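Local atomic coordinates of VAO-type flavoprotein oxidase VAO615 (Myceliophthora thermophila, PDB entry 6F72), a protein that binds one FAD through two covalent links and is probably an oxidoreductase whose reduced flavin reacts rapidly with molecular oxygen, its substrate still unidentified. Residues L307-S312 against R377-V382; W320-A325 against D372-R377; T341-N346 against P447-S452. All blocks are in the same frame, centred on the assembly; numbering follows the deposited sequence.

Contact 1. Residues L307-S312 against R377-V382; sequences LGFNDS and RGITPV. With NAG (2-acetamido-2-deoxy-beta-D-glucopyranose), chain F.
Val382 N donates to Gly308 O over 2.6 Å, and Gly308 N returns the bond to Val382 O at 2.8 Å. This reciprocal pair is an antiparallel hydrogen-bonded bridge, and it zips the chain arriving from helix 360-376 onto strand 302-310, so that strand 382-388 starts as the edge of the seven-stranded antiparallel sheet. Beside the bridge, Leu307 CD1 lies 4.0 Å from Pro381 CB, the two side chains crossing at a slant. Further along, Ile379 brings its CG2 branch, anti to the backbone N, up to Phe309 CB at 3.5 Å. The Phe309 ring itself, with CG placed between the backbone N and the carbonyl carbon (chi1 62°), leads away from the loop toward Val323 of helix 316-335 and Leu374 of helix 360-376. Asn310, at the end of the strand, is N-glycosylated through ND2, and its OD1 accepts from Ser312 N at 3.1 Å. That Asx turn probably helps to fix the amide from which the sugar starts. The N-acetylglucosamine then leans back across the contact: Val382 CG2 touches its O6 at 3.4 Å, and the same hydroxyl donates a 2.8 Å hydrogen bond to Thr380 O.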
ATOM      1  N   LEU A 307     -14.153   6.205 -19.341  1.00 33.91           N
ATOM      2  CA  LEU A 307     -14.368   5.335 -20.485  1.00 34.41           C
ATOM      3  C   LEU A 307     -14.925   3.997 -20.014  1.00 34.65           C
ATOM      4  O   LEU A 307     -14.217   3.208 -19.380  1.00 33.94           O
ATOM      5  CB  LEU A 307     -13.074   5.165 -21.297  1.00 34.01           C
ATOM      6  CG  LEU A 307     -12.972   4.101 -22.405  1.00 34.22           C
ATOM      7  CD1 LEU A 307     -14.030   4.279 -23.490  1.00 34.90           C
ATOM      8  CD2 LEU A 307     -11.569   4.115 -22.996  1.00 33.80           C
ATOM      9  N   GLY A 308     -16.195   3.756 -20.332  1.00 35.85           N
ATOM     10  CA  GLY A 308     -16.892   2.544 -19.915  1.00 36.72           C
ATOM     11  C   GLY A 308     -17.594   1.833 -21.049  1.00 38.16           C
ATOM     12  O   GLY A 308     -18.050   2.467 -21.999  1.00 38.65           O
ATOM     13  N   PHE A 309     -17.669   0.506 -20.946  1.00 38.84           N
ATOM     14  CA  PHE A 309     -18.418  -0.334 -21.887  1.00 40.16           C
ATOM     15  C   PHE A 309     -18.890  -1.619 -21.213  1.00 41.24           C
ATOM     16  O   PHE A 309     -18.280  -2.066 -20.238  1.00 40.47           O
ATOM     17  CB  PHE A 309     -17.596  -0.638 -23.151  1.00 39.62           C
ATOM     18  CG  PHE A 309     -16.326  -1.415 -22.905  1.00 38.73           C
ATOM     19  CD1 PHE A 309     -16.334  -2.816 -22.870  1.00 38.64           C
ATOM     20  CD2 PHE A 309     -15.099  -0.747 -22.751  1.00 38.12           C
ATOM     21  CE1 PHE A 309     -15.161  -3.535 -22.657  1.00 38.05           C
ATOM     22  CE2 PHE A 309     -13.921  -1.461 -22.549  1.00 37.43           C
ATOM     23  CZ  PHE A 309     -13.953  -2.856 -22.501  1.00 37.59           C
ATOM     24  N   ASN A 310     -19.961  -2.210 -21.750  1.00 43.72           N
ATOM     25  CA  ASN A 310     -20.560  -3.421 -21.171  1.00 45.66           C
ATOM     26  C   ASN A 310     -21.017  -4.476 -22.204  1.00 45.62           C
ATOM     27  O   ASN A 310     -20.723  -4.352 -23.394  1.00 45.12           O
ATOM     28  CB  ASN A 310     -21.681  -3.051 -20.184  1.00 48.88           C
ATOM     29  CG  ASN A 310     -22.804  -2.258 -20.821  1.00 53.39           C
ATOM     30  OD1 ASN A 310     -23.458  -2.715 -21.757  1.00 54.06           O
ATOM     31  ND2 ASN A 310     -23.041  -1.059 -20.298  1.00 57.90           N
ATOM     32  N   ASP A 311     -21.725  -5.510 -21.740  1.00 45.51           N
ATOM     33  CA  ASP A 311     -22.156  -6.616 -22.613  1.00 45.65           C
ATOM     34  C   ASP A 311     -23.641  -6.614 -23.025  1.00 46.30           C
ATOM     35  O   ASP A 311     -24.098  -7.537 -23.703  1.00 46.84           O
ATOM     36  CB  ASP A 311     -21.705  -7.986 -22.051  1.00 45.29           C
ATOM     37  CG  ASP A 311     -22.400  -8.376 -20.748  1.00 45.40           C
ATOM     38  OD1 ASP A 311     -23.351  -7.699 -20.304  1.00 45.58           O
ATOM     39  OD2 ASP A 311     -21.981  -9.396 -20.163  1.00 45.14           O
ATOM     40  N   SER A 312     -24.361  -5.555 -22.643  1.00 46.33           N
ATOM     41  CA  SER A 312     -25.815  -5.429 -22.846  1.00 47.22           C
ATOM     42  C   SER A 312     -26.282  -5.342 -24.297  1.00 47.64           C
ATOM     43  O   SER A 312     -27.482  -5.449 -24.563  1.00 49.05           O
ATOM     44  CB  SER A 312     -26.358  -4.219 -22.084  1.00 47.47           C
ATOM     45  OG  SER A 312     -26.066  -4.321 -20.705  1.00 47.40           O
ATOM     46  N   ARG A 377     -16.642  -3.359 -32.879  1.00 42.24           N
ATOM     47  CA  ARG A 377     -17.129  -4.543 -32.187  1.00 42.39           C
ATOM     48  C   ARG A 377     -18.600  -4.416 -31.768  1.00 42.66           C
ATOM     49  O   ARG A 377     -19.122  -5.266 -31.041  1.00 42.62           O
ATOM     50  CB  ARG A 377     -16.209  -4.864 -31.007  1.00 41.77           C
ATOM     51  CG  ARG A 377     -14.866  -5.431 -31.449  1.00 41.95           C
ATOM     52  CD  ARG A 377     -13.849  -5.307 -30.336  1.00 41.63           C
ATOM     53  NE  ARG A 377     -13.070  -6.530 -30.198  1.00 42.02           N
ATOM     54  CZ  ARG A 377     -11.832  -6.710 -30.645  1.00 42.37           C
ATOM     55  NH1 ARG A 377     -11.177  -5.744 -31.279  1.00 42.54           N
ATOM     56  NH2 ARG A 377     -11.237  -7.877 -30.450  1.00 42.82           N
ATOM     57  N   GLY A 378     -19.257  -3.365 -32.263  1.00 42.99           N
ATOM     58  CA  GLY A 378     -20.668  -3.095 -32.001  1.00 43.65           C
ATOM     59  C   GLY A 378     -20.981  -2.578 -30.600  1.00 43.07           C
ATOM     60  O   GLY A 378     -22.123  -2.683 -30.143  1.00 43.51           O
ATOM     61  N   ILE A 379     -19.971  -2.029 -29.925  1.00 42.13           N
ATOM     62  CA  ILE A 379     -20.118  -1.467 -28.569  1.00 41.62           C
ATOM     63  C   ILE A 379     -20.230   0.057 -28.634  1.00 41.64           C
ATOM     64  O   ILE A 379     -19.425   0.717 -29.286  1.00 41.56           O
ATOM     65  CB  ILE A 379     -18.956  -1.908 -27.636  1.00 40.53           C
ATOM     66  CG1 ILE A 379     -18.963  -3.436 -27.458  1.00 40.66           C
ATOM     67  CG2 ILE A 379     -19.057  -1.238 -26.276  1.00 39.89           C
ATOM     68  CD1 ILE A 379     -17.653  -4.033 -26.991  1.00 39.82           C
ATOM     69  N   THR A 380     -21.257   0.592 -27.981  1.00 42.25           N
ATOM     70  CA  THR A 380     -21.374   2.028 -27.721  1.00 42.38           C
ATOM     71  C   THR A 380     -20.807   2.278 -26.320  1.00 41.59           C
ATOM     72  O   THR A 380     -21.448   1.935 -25.318  1.00 41.64           O
ATOM     73  CB  THR A 380     -22.840   2.517 -27.799  1.00 43.47           C
ATOM     74  OG1 THR A 380     -23.445   2.044 -29.010  1.00 44.36           O
ATOM     75  CG2 THR A 380     -22.918   4.049 -27.746  1.00 43.62           C
ATOM     76  N   PRO A 381     -19.592   2.858 -26.240  1.00 41.04           N
ATOM     77  CA  PRO A 381     -19.033   3.145 -24.916  1.00 40.12           C
ATOM     78  C   PRO A 381     -19.685   4.351 -24.232  1.00 40.35           C
ATOM     79  O   PRO A 381     -20.429   5.103 -24.870  1.00 41.09           O
ATOM     80  CB  PRO A 381     -17.558   3.432 -25.217  1.00 39.53           C
ATOM     81  CG  PRO A 381     -17.556   3.957 -26.616  1.00 40.31           C
ATOM     82  CD  PRO A 381     -18.657   3.219 -27.327  1.00 40.97           C
ATOM     83  N   VAL A 382     -19.427   4.492 -22.933  1.00 39.90           N
ATOM     84  CA  VAL A 382     -19.689   5.735 -22.201  1.00 40.06           C
ATOM     85  C   VAL A 382     -18.347   6.464 -22.140  1.00 39.28           C
ATOM     86  O   VAL A 382     -17.367   5.958 -21.577  1.00 38.34           O
ATOM     87  CB  VAL A 382     -20.277   5.493 -20.788  1.00 40.14           C
ATOM     88  CG1 VAL A 382     -20.480   6.813 -20.045  1.00 40.29           C
ATOM     89  CG2 VAL A 382     -21.595   4.729 -20.873  1.00 41.12           C
TER
HETATM   90  C1  NAG F 609     -24.090  -0.178 -20.759  1.00 42.61           C
HETATM   91  C2  NAG F 609     -24.783   0.546 -19.591  1.00 49.20           C
HETATM   92  C3  NAG F 609     -25.868   1.513 -20.087  1.00 49.32           C
HETATM   93  C4  NAG F 609     -25.365   2.403 -21.230  1.00 49.58           C
HETATM   94  C5  NAG F 609     -24.815   1.501 -22.348  1.00 48.51           C
HETATM   95  C6  NAG F 609     -24.382   2.272 -23.595  1.00 50.41           C
HETATM   96  C7  NAG F 609     -24.803  -0.833 -17.513  1.00 53.42           C
HETATM   97  C8  NAG F 609     -25.602  -1.848 -16.747  1.00 53.18           C
HETATM   98  N2  NAG F 609     -25.360  -0.428 -18.666  1.00 51.91           N
HETATM   99  O3  NAG F 609     -26.332   2.319 -18.999  1.00 50.65           O
HETATM  100  O4  NAG F 609     -26.424   3.253 -21.697  1.00 51.50           O
HETATM  101  O5  NAG F 609     -23.723   0.710 -21.834  1.00 45.44           O
HETATM  102  O6  NAG F 609     -23.144   2.952 -23.359  1.00 53.36           O
HETATM  103  O7  NAG F 609     -23.729  -0.428 -17.089  1.00 54.45           O

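Contact 2. Residues W320-A325 against D372-R377; sequences WEAVAA and DDLASR
Ala325 CB is wedged against two charged groups at once, 3.3 Å from Asp373 OD1 and 3.5 Å from Arg377 NH1. The methyl sits over one face of the Arg377 guanidinium, displaced toward its rim. Asp373, its CG anti to the backbone N (chi1 -179°), reaches across toward helix 316-335 and grips Arg377, just past the end of helix 360-376: Arg377 NH1 and Asp373 OD2 form a 2.6 Å salt bridge. The other carboxylate oxygen works through solvent. One water donates both to Asp373 OD1 and to Ala322 O, bridging the helices where no direct hydrogen bond joins them. This is nearly antiparallel helix-helix packing: the axes of 320-325 and 372-376 run at 158° and approach to 10.2 Å, a spacing at which the Arg377 and Asp373 side chains and the bridging water lie between them. On the buried side Ala322 CB meets Leu374 CD2 at 4.1 Å, and Ile379 and Phe309 close in on both residues. Toward solvent the fit slackens: the exposed Glu321 lends only its CB to Arg377 NH2, its carboxylate stopping short of the guanidinium, while Glu321 O lies near the same nitrogen at 3.4 Å but at too poor an angle to bond. A leucine in place of Arg377 would probably leave Asp373 OD2 without its salt-bridge mate and the Ala325 methyl without the flat group beneath it.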
ATOM      1  N   TRP A 320     -15.520  -9.729 -23.601  1.00 35.54           N
ATOM      2  CA  TRP A 320     -14.187 -10.189 -23.193  1.00 34.95           C
ATOM      3  C   TRP A 320     -13.110 -10.035 -24.264  1.00 34.73           C
ATOM      4  O   TRP A 320     -11.936  -9.824 -23.944  1.00 34.14           O
ATOM      5  CB  TRP A 320     -14.217 -11.607 -22.623  1.00 35.38           C
ATOM      6  CG  TRP A 320     -14.773 -11.627 -21.239  1.00 35.29           C
ATOM      7  CD1 TRP A 320     -15.960 -12.180 -20.845  1.00 35.93           C
ATOM      8  CD2 TRP A 320     -14.197 -11.030 -20.061  1.00 34.50           C
ATOM      9  NE1 TRP A 320     -16.154 -11.979 -19.499  1.00 35.63           N
ATOM     10  CE2 TRP A 320     -15.093 -11.281 -18.988  1.00 34.77           C
ATOM     11  CE3 TRP A 320     -13.013 -10.316 -19.805  1.00 33.64           C
ATOM     12  CZ2 TRP A 320     -14.842 -10.844 -17.675  1.00 34.26           C
ATOM     13  CZ3 TRP A 320     -12.762  -9.882 -18.503  1.00 33.13           C
ATOM     14  CH2 TRP A 320     -13.675 -10.147 -17.453  1.00 33.37           C
ATOM     15  N   GLU A 321     -13.523 -10.116 -25.524  1.00 35.27           N
ATOM     16  CA  GLU A 321     -12.640  -9.820 -26.642  1.00 35.28           C
ATOM     17  C   GLU A 321     -12.304  -8.328 -26.690  1.00 34.59           C
ATOM     18  O   GLU A 321     -11.183  -7.957 -27.069  1.00 34.34           O
ATOM     19  CB  GLU A 321     -13.261 -10.286 -27.959  1.00 36.34           C
ATOM     20  CG  GLU A 321     -13.367 -11.803 -28.051  1.00 37.20           C
ATOM     21  CD  GLU A 321     -14.040 -12.297 -29.316  1.00 38.39           C
ATOM     22  OE1 GLU A 321     -14.630 -11.489 -30.069  1.00 38.71           O
ATOM     23  OE2 GLU A 321     -13.970 -13.518 -29.552  1.00 39.21           O
ATOM     24  N   ALA A 322     -13.270  -7.495 -26.290  1.00 34.19           N
ATOM     25  CA  ALA A 322     -13.115  -6.043 -26.278  1.00 33.61           C
ATOM     26  C   ALA A 322     -12.172  -5.563 -25.160  1.00 32.69           C
ATOM     27  O   ALA A 322     -11.475  -4.557 -25.322  1.00 32.39           O
ATOM     28  CB  ALA A 322     -14.473  -5.365 -26.178  1.00 33.75           C
ATOM     29  N   VAL A 323     -12.160  -6.307 -24.051  1.00 32.30           N
ATOM     30  CA  VAL A 323     -11.260  -6.092 -22.903  1.00 31.45           C
ATOM     31  C   VAL A 323      -9.835  -6.516 -23.286  1.00 31.26           C
ATOM     32  O   VAL A 323      -8.871  -5.770 -23.058  1.00 30.89           O
ATOM     33  CB  VAL A 323     -11.772  -6.858 -21.643  1.00 31.39           C
ATOM     34  CG1 VAL A 323     -10.729  -6.911 -20.532  1.00 30.63           C
ATOM     35  CG2 VAL A 323     -13.082  -6.262 -21.134  1.00 31.50           C
ATOM     36  N   ALA A 324      -9.716  -7.715 -23.857  1.00 31.72           N
ATOM     37  CA  ALA A 324      -8.480  -8.181 -24.515  1.00 31.73           C
ATOM     38  C   ALA A 324      -7.876  -7.122 -25.456  1.00 31.62           C
ATOM     39  O   ALA A 324      -6.670  -6.861 -25.400  1.00 31.35           O
ATOM     40  CB  ALA A 324      -8.738  -9.484 -25.263  1.00 32.38           C
ATOM     41  N   ALA A 325      -8.729  -6.510 -26.285  1.00 31.86           N
ATOM     42  CA  ALA A 325      -8.321  -5.497 -27.269  1.00 31.95           C
ATOM     43  C   ALA A 325      -7.967  -4.155 -26.628  1.00 31.27           C
ATOM     44  O   ALA A 325      -7.009  -3.513 -27.044  1.00 31.23           O
ATOM     45  CB  ALA A 325      -9.406  -5.309 -28.312  1.00 32.54           C
ATOM     46  N   ASP A 372     -12.545   3.536 -31.537  1.00 37.61           N
ATOM     47  CA  ASP A 372     -12.693   2.865 -32.826  1.00 38.51           C
ATOM     48  C   ASP A 372     -12.782   1.352 -32.665  1.00 38.43           C
ATOM     49  O   ASP A 372     -13.576   0.704 -33.365  1.00 39.29           O
ATOM     50  CB  ASP A 372     -11.543   3.214 -33.782  1.00 38.96           C
ATOM     51  CG  ASP A 372     -11.668   4.605 -34.391  1.00 39.62           C
ATOM     52  OD1 ASP A 372     -12.781   5.174 -34.450  1.00 40.09           O
ATOM     53  OD2 ASP A 372     -10.629   5.137 -34.823  1.00 39.85           O
ATOM     54  N   ASP A 373     -11.979   0.792 -31.753  1.00 37.56           N
ATOM     55  CA  ASP A 373     -11.989  -0.654 -31.507  1.00 37.45           C
ATOM     56  C   ASP A 373     -13.343  -1.128 -30.996  1.00 37.62           C
ATOM     57  O   ASP A 373     -13.889  -2.129 -31.488  1.00 38.14           O
ATOM     58  CB  ASP A 373     -10.877  -1.086 -30.553  1.00 36.60           C
ATOM     59  CG  ASP A 373     -10.863  -2.595 -30.325  1.00 36.69           C
ATOM     60  OD1 ASP A 373     -11.577  -3.067 -29.416  1.00 36.38           O
ATOM     61  OD2 ASP A 373     -10.156  -3.313 -31.068  1.00 37.03           O
ATOM     62  N   LEU A 374     -13.878  -0.395 -30.021  1.00 37.27           N
ATOM     63  CA  LEU A 374     -15.205  -0.665 -29.476  1.00 37.56           C
ATOM     64  C   LEU A 374     -16.298  -0.519 -30.542  1.00 38.70           C
ATOM     65  O   LEU A 374     -17.161  -1.397 -30.662  1.00 39.17           O
ATOM     66  CB  LEU A 374     -15.481   0.217 -28.250  1.00 36.92           C
ATOM     67  CG  LEU A 374     -14.572  -0.058 -27.046  1.00 35.98           C
ATOM     68  CD1 LEU A 374     -14.454   1.160 -26.135  1.00 35.47           C
ATOM     69  CD2 LEU A 374     -15.033  -1.287 -26.276  1.00 35.69           C
ATOM     70  N   ALA A 375     -16.236   0.569 -31.319  1.00 39.26           N
ATOM     71  CA  ALA A 375     -17.158   0.811 -32.437  1.00 40.58           C
ATOM     72  C   ALA A 375     -17.193  -0.368 -33.416  1.00 41.38           C
ATOM     73  O   ALA A 375     -18.274  -0.831 -33.774  1.00 42.07           O
ATOM     74  CB  ALA A 375     -16.803   2.106 -33.163  1.00 40.85           C
ATOM     75  N   SER A 376     -16.016  -0.873 -33.800  1.00 41.50           N
ATOM     76  CA  SER A 376     -15.895  -2.002 -34.749  1.00 42.57           C
ATOM     77  C   SER A 376     -16.452  -3.321 -34.196  1.00 42.82           C
ATOM     78  O   SER A 376     -16.697  -4.279 -34.950  1.00 43.83           O
ATOM     79  CB  SER A 376     -14.436  -2.194 -35.183  1.00 42.31           C
ATOM     80  OG  SER A 376     -13.714  -2.940 -34.214  1.00 41.46           O
ATOM     81  N   ARG A 377     -16.642  -3.359 -32.879  1.00 42.24           N
ATOM     82  CA  ARG A 377     -17.129  -4.543 -32.187  1.00 42.39           C
ATOM     83  C   ARG A 377     -18.600  -4.416 -31.768  1.00 42.66           C
ATOM     84  O   ARG A 377     -19.122  -5.266 -31.041  1.00 42.62           O
ATOM     85  CB  ARG A 377     -16.209  -4.864 -31.007  1.00 41.77           C
ATOM     86  CG  ARG A 377     -14.866  -5.431 -31.449  1.00 41.95           C
ATOM     87  CD  ARG A 377     -13.849  -5.307 -30.336  1.00 41.63           C
ATOM     88  NE  ARG A 377     -13.070  -6.530 -30.198  1.00 42.02           N
ATOM     89  CZ  ARG A 377     -11.832  -6.710 -30.645  1.00 42.37           C
ATOM     90  NH1 ARG A 377     -11.177  -5.744 -31.279  1.00 42.54           N
ATOM     91  NH2 ARG A 377     -11.237  -7.877 -30.450  1.00 42.82           N
TER
HETATM   92  O   HOH W   1     -11.928  -2.448 -26.836  1.00 24.97           O

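Contact 3. Residues T341-N346 against P447-S452; sequences TYSVGN and PFYCDS
Tyr342 lays its ring across Cys450, its partner in an antiparallel hydrogen-bonded pair between neighbouring inner strands of the seven-stranded sheet. Tyr342 N gives to Cys450 O, and Cys450 N to Tyr342 O at 2.8 Å. From CB the tyrosine turns its CG between the backbone N and the carbonyl carbon (chi1 59°), which swings the ring over the facing strand instead of straight off the sheet. CG and CD1 then pass the carbonyl oxygen of Cys450, CD1 at 3.6 Å. CE1 and CE2 straddle Cys450 CB, CZ comes within 3.3 Å of it, and OH ends beside both CB and SG, with a further hydrogen bond beyond these two strands. The methylene thus makes a CH-pi contact over one ring face, with the sulfur oblique to the ring; Phe326 meets the tyrosine ring edge-to-face. Next along the same face of the sheet, Val344 CG2 touches Cys450 SG at 4.0 Å, and Val344 CB lies over the Phe448 ring. Val344 N and Phe448 O are joined by a hydrogen bond of 2.8 Å; the return bond from Phe448 N to Val344 O is longer, 3.2 Å. On the other face Thr341 OG1 donates to Asp451 OD1 at 2.7 Å, meeting it from above the carboxylate plane and helping to hold that group in place. Cys450 is disulfide-bonded to Cys476 on the next strand, so covalent and aromatic contacts together tie strands 339-344, 448-452 and 472-480 to one another.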
ATOM      1  N   THR A 341      -6.673   3.782 -15.004  1.00 26.77           N
ATOM      2  CA  THR A 341      -7.078   3.027 -13.831  1.00 26.75           C
ATOM      3  C   THR A 341      -8.525   2.572 -14.084  1.00 27.08           C
ATOM      4  O   THR A 341      -9.378   3.368 -14.502  1.00 27.31           O
ATOM      5  CB  THR A 341      -6.828   3.819 -12.515  1.00 26.95           C
ATOM      6  OG1 THR A 341      -6.996   2.952 -11.388  1.00 27.32           O
ATOM      7  CG2 THR A 341      -7.747   5.054 -12.352  1.00 27.36           C
ATOM      8  N   TYR A 342      -8.783   1.278 -13.906  1.00 27.03           N
ATOM      9  CA  TYR A 342     -10.052   0.720 -14.312  1.00 27.45           C
ATOM     10  C   TYR A 342     -10.565  -0.435 -13.449  1.00 27.77           C
ATOM     11  O   TYR A 342      -9.794  -1.104 -12.757  1.00 27.68           O
ATOM     12  CB  TYR A 342     -10.044   0.330 -15.795  1.00 27.71           C
ATOM     13  CG  TYR A 342      -9.008  -0.677 -16.196  1.00 27.61           C
ATOM     14  CD1 TYR A 342      -7.699  -0.282 -16.455  1.00 27.29           C
ATOM     15  CD2 TYR A 342      -9.338  -2.029 -16.347  1.00 27.97           C
ATOM     16  CE1 TYR A 342      -6.733  -1.198 -16.829  1.00 27.34           C
ATOM     17  CE2 TYR A 342      -8.377  -2.957 -16.738  1.00 27.99           C
ATOM     18  CZ  TYR A 342      -7.078  -2.527 -16.976  1.00 27.70           C
ATOM     19  OH  TYR A 342      -6.105  -3.411 -17.334  1.00 27.82           O
ATOM     20  N   SER A 343     -11.882  -0.631 -13.504  1.00 28.15           N
ATOM     21  CA  SER A 343     -12.582  -1.716 -12.829  1.00 28.46           C
ATOM     22  C   SER A 343     -12.969  -2.762 -13.868  1.00 28.76           C
ATOM     23  O   SER A 343     -13.570  -2.437 -14.897  1.00 28.94           O
ATOM     24  CB  SER A 343     -13.830  -1.173 -12.146  1.00 29.01           C
ATOM     25  OG  SER A 343     -14.470  -2.185 -11.394  1.00 29.80           O
ATOM     26  N   VAL A 344     -12.580  -4.006 -13.611  1.00 28.77           N
ATOM     27  CA  VAL A 344     -12.918  -5.119 -14.498  1.00 29.32           C
ATOM     28  C   VAL A 344     -14.045  -5.917 -13.825  1.00 30.03           C
ATOM     29  O   VAL A 344     -13.811  -6.601 -12.829  1.00 30.05           O
ATOM     30  CB  VAL A 344     -11.704  -6.045 -14.789  1.00 29.07           C
ATOM     31  CG1 VAL A 344     -12.081  -7.162 -15.762  1.00 29.58           C
ATOM     32  CG2 VAL A 344     -10.512  -5.268 -15.336  1.00 28.38           C
ATOM     33  N   GLY A 345     -15.254  -5.815 -14.367  1.00 30.79           N
ATOM     34  CA  GLY A 345     -16.369  -6.650 -13.915  1.00 31.86           C
ATOM     35  C   GLY A 345     -16.710  -7.753 -14.901  1.00 32.67           C
ATOM     36  O   GLY A 345     -16.208  -7.762 -16.027  1.00 32.60           O
ATOM     37  N   ASN A 346     -17.583  -8.668 -14.471  1.00 33.60           N
ATOM     38  CA  ASN A 346     -18.049  -9.812 -15.271  1.00 34.47           C
ATOM     39  C   ASN A 346     -18.824  -9.399 -16.530  1.00 34.85           C
ATOM     40  O   ASN A 346     -18.900 -10.168 -17.490  1.00 35.37           O
ATOM     41  CB  ASN A 346     -18.915 -10.736 -14.386  1.00 35.46           C
ATOM     42  CG  ASN A 346     -19.152 -12.113 -14.999  1.00 36.38           C
ATOM     43  OD1 ASN A 346     -18.266 -12.687 -15.649  1.00 36.10           O
ATOM     44  ND2 ASN A 346     -20.362 -12.658 -14.786  1.00 37.39           N
ATOM     45  N   PRO A 447     -16.200  -6.929  -8.902  1.00 29.86           N
ATOM     46  CA  PRO A 447     -15.123  -6.548  -9.840  1.00 29.63           C
ATOM     47  C   PRO A 447     -13.792  -6.340  -9.126  1.00 28.96           C
ATOM     48  O   PRO A 447     -13.718  -6.465  -7.897  1.00 28.35           O
ATOM     49  CB  PRO A 447     -15.617  -5.218 -10.432  1.00 29.88           C
ATOM     50  CG  PRO A 447     -16.606  -4.688  -9.440  1.00 29.95           C
ATOM     51  CD  PRO A 447     -17.240  -5.885  -8.800  1.00 30.02           C
ATOM     52  N   PHE A 448     -12.744  -6.066  -9.902  1.00 29.00           N
ATOM     53  CA  PHE A 448     -11.442  -5.722  -9.338  1.00 28.55           C
ATOM     54  C   PHE A 448     -10.769  -4.634 -10.156  1.00 28.86           C
ATOM     55  O   PHE A 448     -11.074  -4.449 -11.343  1.00 29.16           O
ATOM     56  CB  PHE A 448     -10.540  -6.958  -9.198  1.00 28.20           C
ATOM     57  CG  PHE A 448     -10.211  -7.632 -10.507  1.00 28.43           C
ATOM     58  CD1 PHE A 448     -11.047  -8.632 -11.027  1.00 28.85           C
ATOM     59  CD2 PHE A 448      -9.063  -7.289 -11.217  1.00 28.17           C
ATOM     60  CE1 PHE A 448     -10.748  -9.256 -12.235  1.00 29.19           C
ATOM     61  CE2 PHE A 448      -8.756  -7.909 -12.427  1.00 28.60           C
ATOM     62  CZ  PHE A 448      -9.604  -8.900 -12.936  1.00 29.07           C
ATOM     63  N   TYR A 449      -9.863  -3.913  -9.500  1.00 28.90           N
ATOM     64  CA  TYR A 449      -9.186  -2.794 -10.121  1.00 29.30           C
ATOM     65  C   TYR A 449      -7.881  -3.198 -10.775  1.00 28.72           C
ATOM     66  O   TYR A 449      -7.156  -4.072 -10.278  1.00 28.17           O
ATOM     67  CB  TYR A 449      -8.939  -1.679  -9.114  1.00 29.88           C
ATOM     68  CG  TYR A 449     -10.208  -1.023  -8.633  1.00 31.17           C
ATOM     69  CD1 TYR A 449     -10.894  -0.093  -9.443  1.00 31.99           C
ATOM     70  CD2 TYR A 449     -10.727  -1.314  -7.356  1.00 31.38           C
ATOM     71  CE1 TYR A 449     -12.063   0.521  -8.997  1.00 32.69           C
ATOM     72  CE2 TYR A 449     -11.892  -0.702  -6.900  1.00 32.19           C
ATOM     73  CZ  TYR A 449     -12.555   0.212  -7.725  1.00 32.86           C
ATOM     74  OH  TYR A 449     -13.718   0.811  -7.283  1.00 33.67           O
ATOM     75  N   CYS A 450      -7.609  -2.552 -11.904  1.00 28.77           N
ATOM     76  CA  CYS A 450      -6.300  -2.590 -12.520  1.00 28.45           C
ATOM     77  C   CYS A 450      -5.771  -1.194 -12.739  1.00 28.54           C
ATOM     78  O   CYS A 450      -6.530  -0.253 -13.009  1.00 28.81           O
ATOM     79  CB  CYS A 450      -6.348  -3.283 -13.863  1.00 28.54           C
ATOM     80  SG  CYS A 450      -6.796  -4.999 -13.791  1.00 28.34           S
ATOM     81  N   ASP A 451      -4.456  -1.075 -12.628  1.00 28.41           N
ATOM     82  CA  ASP A 451      -3.790   0.104 -13.110  1.00 28.80           C
ATOM     83  C   ASP A 451      -2.874  -0.254 -14.261  1.00 28.81           C
ATOM     84  O   ASP A 451      -2.385  -1.382 -14.341  1.00 28.49           O
ATOM     85  CB  ASP A 451      -3.007   0.775 -12.005  1.00 28.87           C
ATOM     86  CG  ASP A 451      -3.467   2.183 -11.778  1.00 29.56           C
ATOM     87  OD1 ASP A 451      -4.432   2.332 -10.981  1.00 29.33           O
ATOM     88  OD2 ASP A 451      -2.880   3.114 -12.411  1.00 30.09           O
ATOM     89  N   SER A 452      -2.654   0.723 -15.134  1.00 29.04           N
ATOM     90  CA  SER A 452      -1.790   0.562 -16.294  1.00 29.21           C
ATOM     91  C   SER A 452      -0.728   1.651 -16.312  1.00 29.11           C
ATOM     92  O   SER A 452      -0.989   2.803 -15.930  1.00 29.00           O
ATOM     93  CB  SER A 452      -2.612   0.561 -17.579  1.00 29.79           C
ATOM     94  OG  SER A 452      -3.402   1.729 -17.681  1.00 30.09           O
TER

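In the fold
Contact 3 is the one near the flavin: it lies in the middle of the seven-stranded sheet, its centre about 17 Å from the chain centre, with the Asp451 side chain about 6 Å from FAD. Contacts 1 and 2 lie farther out, their centres about 32 Å from the chain centre. These two are neighbours, about 8 Å between centres, and share Arg377: Ile379 N probably bonds to Leu374 O in the Schellman ending of helix 360-376, while Ile379 CD1 packs on Ala322 CB at 3.5 Å. Trp320 of helix 316-335 links contact 2 to contact 3, its CH2 lying 3.8 Å from Val344 CG1. Contacts 1 and 3, centres about 15 Å apart, belong to the same sheet.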